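Local coordinates for ABC sugar transporter, periplasmic sugar binding protein (Legionella pneumophila subsp. pneumophila, PDB 3ROT), which probably binds a sugar in the periplasm and delivers it to an ABC transporter for uptake, at residues G43-P48 against N137-H142; F53-L58 against L79-K84; P70-F75 against R95-T100; L108-L113 against M243-F248. All blocks are in the same frame, centred on the assembly; numbering follows the deposited sequence.

Contact 1 (G43-P48 against N137-H142); sequences GANDVP and NPQPGH
Gln139 reaches across to Ala44 and Asn45, and its side chain makes nearly all of the contact. Its CB leaves the backbone toward the 43-48 segment. CG stands anti to the carbonyl carbon (chi1 -65°), and the chain then runs on extended, which carries the amide over to the other loop. CD lies 4.0 Å from the backbone O of Ala44, with OE1 and NE2 both beside it. OE1 also sits 3.4 Å from CB of Asn45 and 3.7 Å from CG of Asn45. NE2 gives its hydrogen bond to OE1 of Gln198 on helix 197-208. The side chains of Asn45 and Gln139 run past each other in opposite directions, with their amide planes 31° apart. No hydrogen bond joins the segments, so this is light van der Waals packing of polar groups. The base of Gln139 is better fixed. Its N donates to OD1 of Asn137 at 2.9 Å, an Asx turn, and its O accepts from N of His142 in a type II turn. Asp46 caps the N of Lys49 at the start of helix 47-59, and His142 makes a weak cap on the N of Gly144. NE2 of His142 bonds a glycerol, probably from the crystallisation liquor. Loops after strands 35-39 and 132-137 thus meet here from two parallel sheets. This fits the lips of the interdomain cleft in a periplasmic binding protein, where the family takes its sugar.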
loop_
_atom_site.group_PDB
_atom_site.type_symbol
_atom_site.label_atom_id
_atom_site.label_comp_id
_atom_site.label_asym_id
_atom_site.label_seq_id
_atom_site.Cartn_x
_atom_site.Cartn_y
_atom_site.Cartn_z
ATOM N N GLY A 43 9.826 3.203 0.078
ATOM C CA GLY A 43 9.282 1.972 -0.471
ATOM C C GLY A 43 8.854 0.960 0.576
ATOM O O GLY A 43 8.313 1.317 1.629
ATOM N N ALA A 44 9.094 -0.316 0.289
ATOM C CA ALA A 44 8.729 -1.382 1.218
ATOM C C ALA A 44 9.979 -2.154 1.626
ATOM O O ALA A 44 9.923 -3.064 2.461
ATOM C CB ALA A 44 7.713 -2.316 0.573
ATOM N N ASN A 45 11.107 -1.771 1.031
ATOM C CA ASN A 45 12.389 -2.403 1.318
ATOM C C ASN A 45 13.560 -1.721 0.613
ATOM O O ASN A 45 13.643 -1.725 -0.617
ATOM C CB ASN A 45 12.347 -3.880 0.920
ATOM C CG ASN A 45 13.729 -4.491 0.816
ATOM O OD1 ASN A 45 14.566 -4.330 1.709
ATOM N ND2 ASN A 45 13.976 -5.205 -0.278
ATOM N N ASP A 46 14.460 -1.142 1.407
ATOM C CA ASP A 46 15.645 -0.453 0.891
ATOM C C ASP A 46 16.720 -0.456 1.980
ATOM O O ASP A 46 16.776 0.457 2.804
ATOM C CB ASP A 46 15.295 0.990 0.527
ATOM C CG ASP A 46 16.368 1.659 -0.311
ATOM O OD1 ASP A 46 17.561 1.571 0.046
ATOM O OD2 ASP A 46 16.012 2.283 -1.329
ATOM N N VAL A 47 17.573 -1.479 1.973
ATOM C CA VAL A 47 18.635 -1.628 2.972
ATOM C C VAL A 47 19.692 -0.523 2.980
ATOM O O VAL A 47 19.907 0.132 4.000
ATOM C CB VAL A 47 19.354 -2.991 2.815
ATOM C CG1 VAL A 47 20.459 -3.124 3.863
ATOM C CG2 VAL A 47 18.353 -4.124 2.956
ATOM N N PRO A 48 20.381 -0.309 1.848
ATOM C CA PRO A 48 21.401 0.744 1.820
ATOM C C PRO A 48 20.864 2.093 2.325
ATOM O O PRO A 48 21.562 2.829 3.024
ATOM C CB PRO A 48 21.830 0.769 0.351
ATOM C CG PRO A 48 20.621 0.256 -0.378
ATOM C CD PRO A 48 20.162 -0.869 0.504
ATOM N N ASN A 137 6.800 -15.329 -0.598
ATOM C CA ASN A 137 7.817 -14.473 -0.000
ATOM C C ASN A 137 7.878 -13.159 -0.764
ATOM O O ASN A 137 8.202 -13.133 -1.955
ATOM C CB ASN A 137 9.196 -15.144 -0.047
ATOM C CG ASN A 137 10.175 -14.541 0.958
ATOM O OD1 ASN A 137 10.152 -13.337 1.219
ATOM N ND2 ASN A 137 11.044 -15.380 1.520
ATOM N N PRO A 138 7.548 -12.047 -0.095
ATOM C CA PRO A 138 7.603 -10.777 -0.816
ATOM C C PRO A 138 8.962 -10.103 -0.718
ATOM O O PRO A 138 9.205 -9.100 -1.390
ATOM C CB PRO A 138 6.501 -9.962 -0.153
ATOM C CG PRO A 138 6.601 -10.397 1.264
ATOM C CD PRO A 138 6.780 -11.906 1.156
ATOM N N GLN A 139 9.844 -10.651 0.116
ATOM C CA GLN A 139 11.161 -10.060 0.286
ATOM C C GLN A 139 12.319 -11.022 0.480
ATOM O O GLN A 139 12.815 -11.181 1.597
ATOM C CB GLN A 139 11.171 -9.090 1.468
ATOM C CG GLN A 139 10.310 -7.870 1.310
ATOM C CD GLN A 139 10.345 -7.003 2.552
ATOM O OE1 GLN A 139 11.397 -6.487 2.937
ATOM N NE2 GLN A 139 9.196 -6.848 3.197
ATOM N N PRO A 140 12.762 -11.689 -0.596
ATOM C CA PRO A 140 13.893 -12.599 -0.398
ATOM C C PRO A 140 15.038 -11.720 0.126
ATOM O O PRO A 140 15.167 -10.560 -0.268
ATOM C CB PRO A 140 14.148 -13.130 -1.808
ATOM C CG PRO A 140 12.769 -13.164 -2.393
ATOM C CD PRO A 140 12.208 -11.818 -1.955
ATOM N N GLY A 141 15.854 -12.245 1.025
ATOM C CA GLY A 141 16.930 -11.432 1.563
ATOM C C GLY A 141 16.595 -11.006 2.981
ATOM O O GLY A 141 17.490 -10.800 3.797
ATOM N N HIS A 142 15.302 -10.870 3.273
ATOM C CA HIS A 142 14.848 -10.495 4.613
ATOM C C HIS A 142 15.058 -11.715 5.513
ATOM O O HIS A 142 14.334 -12.705 5.405
ATOM C CB HIS A 142 13.366 -10.117 4.572
ATOM C CG HIS A 142 12.831 -9.609 5.876
ATOM N ND1 HIS A 142 12.986 -10.290 7.063
ATOM C CD2 HIS A 142 12.082 -8.520 6.165
ATOM C CE1 HIS A 142 12.351 -9.647 8.026
ATOM N NE2 HIS A 142 11.793 -8.569 7.507
#

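Contact 2 (F53-L58 against L79-K84); sequences FIESAL and LQRANK
Glu55 and Arg81 form a salt bridge between two helices. OE1 of Glu55 lies 2.5 Å from NH1 of Arg81. The bond is also bent (131°), and so short a distance is probably imprecise. As modelled, NH1 meets OE1 from above the carboxylate plane, and OE1 in turn lies out of the guanidinium plane. The aliphatic CG of Glu55 sits at the guanidinium edge. Leu58 packs beside this pair. Its CB rests over one face of the guanidinium, 3.8 Å above the plane, and its CD1 touches CD of Arg81 at 3.5 Å. The other branch, CD2, meets CB of Ala82 at 3.5 Å. Arg81 gets there with CG anti to its own N (chi1 179°) and a chain extended as far as NE. Glu55 bends at CG, and its OE2 is bonded to OG of Ser78. The helix segments run nearly parallel, 14° apart, with axes 10.4 Å from each other. Deeper down, Leu58 touches Ile65 of strand 64-67 and Ala82 touches Val89 of strand 89-92. These are neighbouring helices on one face of a parallel alpha/beta sheet. The chemistry is layered: apolar contacts lie against the strands, while the charged pair lies farther from the sheet, its guanidinium flanked by leucine carbon.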
loop_
_atom_site.group_PDB
_atom_site.type_symbol
_atom_site.label_atom_id
_atom_site.label_comp_id
_atom_site.label_asym_id
_atom_site.label_seq_id
_atom_site.Cartn_x
_atom_site.Cartn_y
_atom_site.Cartn_z
ATOM N N PHE A 53 20.422 5.995 6.876
ATOM C CA PHE A 53 19.603 6.588 7.936
ATOM C C PHE A 53 20.269 6.395 9.305
ATOM O O PHE A 53 20.405 7.340 10.088
ATOM C CB PHE A 53 18.212 5.953 7.965
ATOM C CG PHE A 53 17.273 6.484 6.917
ATOM C CD1 PHE A 53 17.091 7.854 6.757
ATOM C CD2 PHE A 53 16.538 5.612 6.120
ATOM C CE1 PHE A 53 16.186 8.350 5.818
ATOM C CE2 PHE A 53 15.635 6.097 5.182
ATOM C CZ PHE A 53 15.457 7.471 5.031
ATOM N N ILE A 54 20.670 5.159 9.593
ATOM C CA ILE A 54 21.324 4.821 10.850
ATOM C C ILE A 54 22.609 5.618 11.013
ATOM O O ILE A 54 22.922 6.107 12.095
ATOM C CB ILE A 54 21.679 3.314 10.903
ATOM C CG1 ILE A 54 20.398 2.480 10.917
ATOM C CG2 ILE A 54 22.533 3.023 12.121
ATOM C CD1 ILE A 54 20.625 0.997 10.805
ATOM N N GLU A 55 23.352 5.729 9.919
ATOM C CA GLU A 55 24.617 6.447 9.900
ATOM C C GLU A 55 24.410 7.934 10.214
ATOM O O GLU A 55 25.102 8.500 11.058
ATOM C CB GLU A 55 25.270 6.268 8.528
ATOM C CG GLU A 55 26.746 5.898 8.561
ATOM C CD GLU A 55 27.039 4.683 9.424
ATOM O OE1 GLU A 55 27.103 4.830 10.660
ATOM O OE2 GLU A 55 27.201 3.577 8.872
ATOM N N SER A 56 23.456 8.569 9.542
ATOM C CA SER A 56 23.207 9.980 9.798
ATOM C C SER A 56 22.635 10.181 11.196
ATOM O O SER A 56 22.857 11.214 11.816
ATOM C CB SER A 56 22.265 10.574 8.740
ATOM O OG SER A 56 21.057 9.845 8.634
ATOM N N ALA A 57 21.904 9.192 11.700
ATOM C CA ALA A 57 21.342 9.297 13.039
ATOM C C ALA A 57 22.479 9.311 14.058
ATOM O O ALA A 57 22.474 10.115 14.991
ATOM C CB ALA A 57 20.406 8.125 13.314
ATOM N N LEU A 58 23.455 8.422 13.869
ATOM C CA LEU A 58 24.608 8.317 14.766
ATOM C C LEU A 58 25.366 9.630 14.904
ATOM O O LEU A 58 25.818 9.975 15.991
ATOM C CB LEU A 58 25.580 7.238 14.277
ATOM C CG LEU A 58 25.093 5.790 14.289
ATOM C CD1 LEU A 58 26.187 4.862 13.787
ATOM C CD2 LEU A 58 24.696 5.413 15.699
ATOM N N LEU A 79 26.375 -0.790 13.272
ATOM C CA LEU A 79 26.108 -1.272 14.620
ATOM C C LEU A 79 27.356 -1.163 15.481
ATOM O O LEU A 79 27.295 -0.721 16.626
ATOM C CB LEU A 79 25.636 -2.727 14.575
ATOM C CG LEU A 79 24.225 -2.905 14.008
ATOM C CD1 LEU A 79 23.902 -4.389 13.883
ATOM C CD2 LEU A 79 23.213 -2.194 14.914
ATOM N N GLN A 80 28.484 -1.581 14.922
ATOM C CA GLN A 80 29.747 -1.516 15.637
ATOM C C GLN A 80 30.105 -0.063 15.926
ATOM O O GLN A 80 30.574 0.271 17.018
ATOM C CB GLN A 80 30.847 -2.193 14.816
ATOM C CG GLN A 80 30.805 -3.709 14.899
ATOM C CD GLN A 80 31.758 -4.373 13.928
ATOM O OE1 GLN A 80 32.839 -3.858 13.655
ATOM N NE2 GLN A 80 31.366 -5.533 13.412
ATOM N N ARG A 81 29.872 0.804 14.948
ATOM C CA ARG A 81 30.155 2.224 15.127
ATOM C C ARG A 81 29.324 2.730 16.301
ATOM O O ARG A 81 29.852 3.340 17.233
ATOM C CB ARG A 81 29.793 3.006 13.861
ATOM C CG ARG A 81 30.022 4.508 13.966
ATOM C CD ARG A 81 29.527 5.234 12.719
ATOM N NE ARG A 81 29.384 6.671 12.946
ATOM C CZ ARG A 81 28.793 7.514 12.099
ATOM N NH1 ARG A 81 28.283 7.071 10.955
ATOM N NH2 ARG A 81 28.710 8.806 12.397
ATOM N N ALA A 82 28.018 2.469 16.251
ATOM C CA ALA A 82 27.117 2.893 17.313
ATOM C C ALA A 82 27.624 2.399 18.658
ATOM O O ALA A 82 27.603 3.125 19.657
ATOM C CB ALA A 82 25.723 2.349 17.059
ATOM N N ASN A 83 28.087 1.155 18.679
ATOM C CA ASN A 83 28.591 0.561 19.904
ATOM C C ASN A 83 29.791 1.336 20.453
ATOM O O ASN A 83 29.905 1.549 21.664
ATOM C CB ASN A 83 28.976 -0.893 19.653
ATOM C CG ASN A 83 29.168 -1.663 20.934
ATOM O OD1 ASN A 83 28.267 -1.729 21.763
ATOM N ND2 ASN A 83 30.345 -2.248 21.106
ATOM N N LYS A 84 30.682 1.762 19.563
ATOM C CA LYS A 84 31.857 2.519 19.977
ATOM C C LYS A 84 31.495 3.904 20.521
ATOM O O LYS A 84 32.110 4.381 21.474
ATOM C CB LYS A 84 32.840 2.659 18.807
ATOM C CG LYS A 84 33.464 1.339 18.368
ATOM C CD LYS A 84 34.754 1.552 17.578
ATOM C CE LYS A 84 34.508 2.074 16.170
ATOM N NZ LYS A 84 33.826 1.060 15.324
#

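Contact 3 (P70-F75 against R95-T100); sequences PSDTAF and RPKDKT
OD1 of Asp72 is gripped by two donors. The backbone N of Lys97 gives it a nearly straight hydrogen bond of 2.9 Å (175°), arriving close to the line of the carboxylate C-O bond. A water donates to the same oxygen at 2.7 Å and accepts from N of Asp98, so the carboxylate holds two successive amides of the 95-100 loop, one directly and one through water. Asp72 CG stands anti to the carbonyl carbon (chi1 -74°), which brings the carboxylate over to this loop. Carbon packs round it. CA of Pro96 is 3.6 Å from OD1, and CG of Lys97 is 3.3 Å from it. The Lys97 chain crosses the Asp72 side chain at about a right angle. Its NZ stays 4.7 Å from OD2 of Asp72, so opposite charges are near without touching. The two loops follow the adjacent parallel strands 64-67 and 89-92, at the C-terminal edge of the sheet, where Rossmann-like folds of this family carry their functional loops. Each loop is also braced from within. OG of Ser71 accepts from N of Thr73 and N of Ala74, an ST turn and ST motif. OD1 of Asp98 takes N of Thr100 in an Asx turn. Pro96 packs on Asn102 and Tyr104.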
loop_
_atom_site.group_PDB
_atom_site.type_symbol
_atom_site.label_atom_id
_atom_site.label_comp_id
_atom_site.label_asym_id
_atom_site.label_seq_id
_atom_site.Cartn_x
_atom_site.Cartn_y
_atom_site.Cartn_z
ATOM N N PRO A 70 17.309 -6.501 9.210
ATOM C CA PRO A 70 16.936 -7.539 8.239
ATOM C C PRO A 70 18.072 -8.156 7.429
ATOM O O PRO A 70 17.816 -8.882 6.474
ATOM C CB PRO A 70 15.939 -6.822 7.346
ATOM C CG PRO A 70 16.538 -5.465 7.249
ATOM C CD PRO A 70 16.956 -5.166 8.690
ATOM N N SER A 71 19.315 -7.865 7.801
ATOM C CA SER A 71 20.475 -8.404 7.096
ATOM C C SER A 71 21.583 -8.767 8.081
ATOM O O SER A 71 21.802 -8.059 9.067
ATOM C CB SER A 71 21.006 -7.383 6.089
ATOM O OG SER A 71 22.191 -7.843 5.457
ATOM N N ASP A 72 22.280 -9.867 7.811
ATOM C CA ASP A 72 23.366 -10.298 8.681
ATOM C C ASP A 72 24.671 -9.558 8.382
ATOM O O ASP A 72 25.610 -9.621 9.175
ATOM C CB ASP A 72 23.611 -11.809 8.545
ATOM C CG ASP A 72 22.537 -12.647 9.217
ATOM O OD1 ASP A 72 22.290 -12.454 10.428
ATOM O OD2 ASP A 72 21.947 -13.512 8.536
ATOM N N THR A 73 24.725 -8.844 7.259
ATOM C CA THR A 73 25.945 -8.131 6.872
ATOM C C THR A 73 25.844 -6.609 6.671
ATOM O O THR A 73 26.748 -5.861 7.050
ATOM C CB THR A 73 26.528 -8.733 5.565
ATOM O OG1 THR A 73 25.499 -8.800 4.566
ATOM C CG2 THR A 73 27.073 -10.124 5.818
ATOM N N ALA A 74 24.750 -6.163 6.066
ATOM C CA ALA A 74 24.540 -4.749 5.774
ATOM C C ALA A 74 24.715 -3.764 6.927
ATOM O O ALA A 74 25.228 -2.661 6.726
ATOM C CB ALA A 74 23.159 -4.561 5.160
ATOM N N PHE A 75 24.307 -4.153 8.127
ATOM C CA PHE A 75 24.370 -3.253 9.279
ATOM C C PHE A 75 25.552 -3.368 10.247
ATOM O O PHE A 75 25.726 -2.509 11.117
ATOM C CB PHE A 75 23.059 -3.389 10.051
ATOM C CG PHE A 75 21.846 -3.181 9.191
ATOM C CD1 PHE A 75 21.379 -1.897 8.927
ATOM C CD2 PHE A 75 21.224 -4.262 8.572
ATOM C CE1 PHE A 75 20.315 -1.691 8.056
ATOM C CE2 PHE A 75 20.162 -4.069 7.703
ATOM C CZ PHE A 75 19.704 -2.777 7.440
ATOM N N ARG A 95 15.995 -9.390 13.844
ATOM C CA ARG A 95 17.331 -9.335 14.418
ATOM C C ARG A 95 18.299 -10.239 13.668
ATOM O O ARG A 95 17.889 -11.207 13.030
ATOM C CB ARG A 95 17.297 -9.755 15.884
ATOM C CG ARG A 95 16.886 -11.193 16.105
ATOM C CD ARG A 95 17.317 -11.638 17.477
ATOM N NE ARG A 95 16.521 -12.743 17.994
ATOM C CZ ARG A 95 16.567 -13.156 19.261
ATOM N NH1 ARG A 95 17.376 -12.550 20.127
ATOM N NH2 ARG A 95 15.798 -14.160 19.672
ATOM N N PRO A 96 19.604 -9.933 13.744
ATOM C CA PRO A 96 20.650 -10.714 13.078
ATOM C C PRO A 96 20.931 -12.011 13.836
ATOM O O PRO A 96 20.558 -12.153 14.998
ATOM C CB PRO A 96 21.841 -9.765 13.102
ATOM C CG PRO A 96 21.686 -9.109 14.443
ATOM C CD PRO A 96 20.190 -8.800 14.484
ATOM N N LYS A 97 21.603 -12.952 13.190
ATOM C CA LYS A 97 21.912 -14.218 13.849
ATOM C C LYS A 97 23.085 -14.097 14.836
ATOM O O LYS A 97 23.098 -14.748 15.879
ATOM C CB LYS A 97 22.228 -15.302 12.808
ATOM C CG LYS A 97 23.538 -15.090 12.065
ATOM C CD LYS A 97 23.986 -16.348 11.318
ATOM C CE LYS A 97 23.055 -16.686 10.154
ATOM N NZ LYS A 97 23.496 -17.903 9.396
ATOM N N ASP A 98 24.057 -13.251 14.518
ATOM C CA ASP A 98 25.229 -13.105 15.374
ATOM C C ASP A 98 25.462 -11.682 15.861
ATOM O O ASP A 98 25.931 -10.828 15.110
ATOM C CB ASP A 98 26.455 -13.614 14.616
ATOM C CG ASP A 98 27.755 -13.356 15.351
ATOM O OD1 ASP A 98 27.752 -13.276 16.599
ATOM O OD2 ASP A 98 28.789 -13.255 14.667
ATOM N N LYS A 99 25.158 -11.434 17.131
ATOM C CA LYS A 99 25.329 -10.097 17.677
ATOM C C LYS A 99 26.760 -9.701 18.020
ATOM O O LYS A 99 27.001 -8.567 18.453
ATOM C CB LYS A 99 24.424 -9.879 18.898
ATOM C CG LYS A 99 24.522 -10.933 19.978
ATOM C CD LYS A 99 24.040 -10.373 21.318
ATOM C CE LYS A 99 22.684 -9.688 21.209
ATOM N NZ LYS A 99 22.375 -8.905 22.439
ATOM N N THR A 100 27.711 -10.619 17.847
ATOM C CA THR A 100 29.104 -10.271 18.111
ATOM C C THR A 100 29.499 -9.371 16.947
ATOM O O THR A 100 30.122 -8.331 17.136
ATOM C CB THR A 100 30.033 -11.503 18.129
ATOM O OG1 THR A 100 29.967 -12.172 16.867
ATOM C CG2 THR A 100 29.626 -12.469 19.236
HETATM O O HOH W 1 24.553 -12.239 11.817
#

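Contact 4 (L108-L113 against M243-F248); sequences LGSDNL and MDQQPF
Ser110 and Gln245 meet side chain to side chain, and both residues are buried. OG of Ser110 stands 3.1 Å from OE1 of Gln245, and it lies 3.6 Å from CG of Gln245, alongside the extended chain. Ser110 has its OG between the backbone N and the carbonyl carbon (chi1 50°). Gln245 sends its CG anti to the carbonyl carbon and then runs straight toward the loop. This is the direct touch, and it is small, with 99 Å² covered in all. Beside it the segments do not touch directly; a water joins them. It accepts from N of Ser110 at 2.8 Å and donates to OE1 of Gln245 at 2.6 Å, bridging backbone amide to side-chain amide. The Gln245 amide divides its work: OE1 faces Ser110 and the water, while NE2 bonds OD1 of Asp225 and makes a weak hydrogen bond to a glycerol. Its backbone O accepts from OG1 of Thr273, and its side chain also packs on Tyr17. Just before it, OD1 of Asp244 takes N of Gln246 in an Asx turn at the start of helix 247-264. In the 108-113 segment, Asp111 N-caps helix 112-126. The contact joins the end of strand 107-109 in one sheet to the link that follows strand 241-243 in the other. At both segments the chain crosses between the lobes, consistent with the family's hinge. The bridge is polar and partly made of water. With its NE2 fixed to Asp225, Gln245 presents its carbonyl oxygen to the water, and a glycerol at the same amide is consistent with a pocket for a polyol or sugar.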
loop_
_atom_site.group_PDB
_atom_site.type_symbol
_atom_site.label_atom_id
_atom_site.label_comp_id
_atom_site.label_asym_id
_atom_site.label_seq_id
_atom_site.Cartn_x
_atom_site.Cartn_y
_atom_site.Cartn_z
ATOM N N LEU A 108 13.225 -6.790 20.688
ATOM C CA LEU A 108 11.795 -6.793 20.955
ATOM C C LEU A 108 11.121 -7.193 19.650
ATOM O O LEU A 108 11.257 -6.512 18.641
ATOM C CB LEU A 108 11.285 -5.414 21.360
ATOM C CG LEU A 108 11.642 -4.911 22.756
ATOM C CD1 LEU A 108 12.887 -4.057 22.682
ATOM C CD2 LEU A 108 10.472 -4.096 23.311
ATOM N N GLY A 109 10.400 -8.300 19.679
ATOM C CA GLY A 109 9.717 -8.778 18.491
ATOM C C GLY A 109 9.365 -10.218 18.752
ATOM O O GLY A 109 9.417 -10.675 19.897
ATOM N N SER A 110 9.003 -10.950 17.710
ATOM C CA SER A 110 8.680 -12.348 17.917
ATOM C C SER A 110 9.819 -13.231 17.437
ATOM O O SER A 110 10.750 -12.767 16.776
ATOM C CB SER A 110 7.370 -12.708 17.201
ATOM O OG SER A 110 7.375 -12.280 15.856
ATOM N N ASP A 111 9.756 -14.502 17.816
ATOM C CA ASP A 111 10.749 -15.487 17.416
ATOM C C ASP A 111 10.218 -15.990 16.071
ATOM O O ASP A 111 9.343 -16.846 16.024
ATOM C CB ASP A 111 10.776 -16.618 18.439
ATOM C CG ASP A 111 11.724 -17.738 18.051
ATOM O OD1 ASP A 111 11.900 -17.986 16.838
ATOM O OD2 ASP A 111 12.276 -18.385 18.966
ATOM N N ASN A 112 10.740 -15.435 14.986
ATOM C CA ASN A 112 10.290 -15.781 13.641
ATOM C C ASN A 112 10.217 -17.268 13.315
ATOM O O ASN A 112 9.241 -17.723 12.732
ATOM C CB ASN A 112 11.154 -15.052 12.609
ATOM C CG ASN A 112 10.681 -13.633 12.361
ATOM O OD1 ASN A 112 11.480 -12.704 12.249
ATOM N ND2 ASN A 112 9.365 -13.461 12.264
ATOM N N LEU A 113 11.250 -18.017 13.685
ATOM C CA LEU A 113 11.275 -19.451 13.429
ATOM C C LEU A 113 10.096 -20.114 14.111
ATOM O O LEU A 113 9.320 -20.820 13.475
ATOM C CB LEU A 113 12.570 -20.070 13.955
ATOM C CG LEU A 113 12.726 -21.583 13.762
ATOM C CD1 LEU A 113 12.691 -21.935 12.272
ATOM C CD2 LEU A 113 14.050 -22.026 14.398
HETATM N N MSE A 243 -1.015 -14.800 12.299
HETATM C CA MSE A 243 -0.122 -14.616 13.427
HETATM C C MSE A 243 -0.037 -13.136 13.783
HETATM O O MSE A 243 0.137 -12.290 12.911
HETATM C CB MSE A 243 1.279 -15.125 13.085
HETATM C CG MSE A 243 1.343 -16.610 12.741
HETATM SE SE MSE A 243 0.679 -17.663 14.185
HETATM C CE MSE A 243 2.181 -17.503 15.382
ATOM N N ASP A 244 -0.158 -12.825 15.064
ATOM C CA ASP A 244 -0.064 -11.438 15.491
ATOM C C ASP A 244 1.196 -11.223 16.329
ATOM O O ASP A 244 1.369 -11.868 17.358
ATOM C CB ASP A 244 -1.306 -11.050 16.301
ATOM C CG ASP A 244 -1.267 -9.605 16.761
ATOM O OD1 ASP A 244 -0.679 -8.767 16.051
ATOM O OD2 ASP A 244 -1.833 -9.301 17.824
ATOM N N GLN A 245 2.067 -10.321 15.875
ATOM C CA GLN A 245 3.306 -10.000 16.593
ATOM C C GLN A 245 3.101 -8.798 17.536
ATOM O O GLN A 245 4.010 -8.427 18.267
ATOM C CB GLN A 245 4.432 -9.630 15.616
ATOM C CG GLN A 245 4.562 -10.506 14.388
ATOM C CD GLN A 245 5.673 -10.031 13.462
ATOM O OE1 GLN A 245 6.843 -10.049 13.830
ATOM N NE2 GLN A 245 5.304 -9.595 12.257
ATOM N N GLN A 246 1.915 -8.197 17.498
ATOM C CA GLN A 246 1.590 -7.025 18.323
ATOM C C GLN A 246 2.574 -5.871 18.102
ATOM O O GLN A 246 3.289 -5.477 19.021
ATOM C CB GLN A 246 1.565 -7.384 19.819
ATOM C CG GLN A 246 0.514 -8.420 20.185
ATOM C CD GLN A 246 0.206 -8.462 21.666
ATOM O OE1 GLN A 246 0.986 -8.987 22.468
ATOM N NE2 GLN A 246 -0.935 -7.898 22.039
ATOM N N PRO A 247 2.621 -5.318 16.882
ATOM C CA PRO A 247 3.535 -4.206 16.574
ATOM C C PRO A 247 3.407 -2.958 17.458
ATOM O O PRO A 247 4.407 -2.312 17.765
ATOM C CB PRO A 247 3.245 -3.905 15.097
ATOM C CG PRO A 247 1.881 -4.486 14.855
ATOM C CD PRO A 247 1.906 -5.757 15.672
ATOM N N PHE A 248 2.186 -2.622 17.861
ATOM C CA PHE A 248 1.968 -1.456 18.715
ATOM C C PHE A 248 2.754 -1.627 20.018
ATOM O O PHE A 248 3.440 -0.710 20.473
ATOM C CB PHE A 248 0.478 -1.292 19.032
ATOM C CG PHE A 248 0.166 -0.081 19.867
ATOM C CD1 PHE A 248 -0.298 1.094 19.273
ATOM C CD2 PHE A 248 0.360 -0.103 21.249
ATOM C CE1 PHE A 248 -0.564 2.233 20.048
ATOM C CE2 PHE A 248 0.100 1.027 22.032
ATOM C CZ PHE A 248 -0.363 2.197 21.428
HETATM O O HOH W 2 9.114 -9.882 15.112
#

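In the fold
Contacts 1 and 4 join segments tied to different sheets, while contacts 2 and 3 lie within the lobe built on strands 5-9, 64-67 and 89-92. Contact 4 is buried; the others are partly buried, and contact 2 is farthest from the chain centre, about 22 Å. Contacts 1 and 2 share helix 47-59, with centres about 21 Å apart. Contact 3 touches both: Ala74 and Phe75 pack on Val47, and Phe75 on Ile54. Chemistry follows place. Contact 2 uses a salt bridge with leucine carbon against the guanidinium face, contact 3 a carboxylate bonded to one backbone amide directly and the next through water. Contact 1 is van der Waals touching of a glutamine amide; contact 4 is water-bridged.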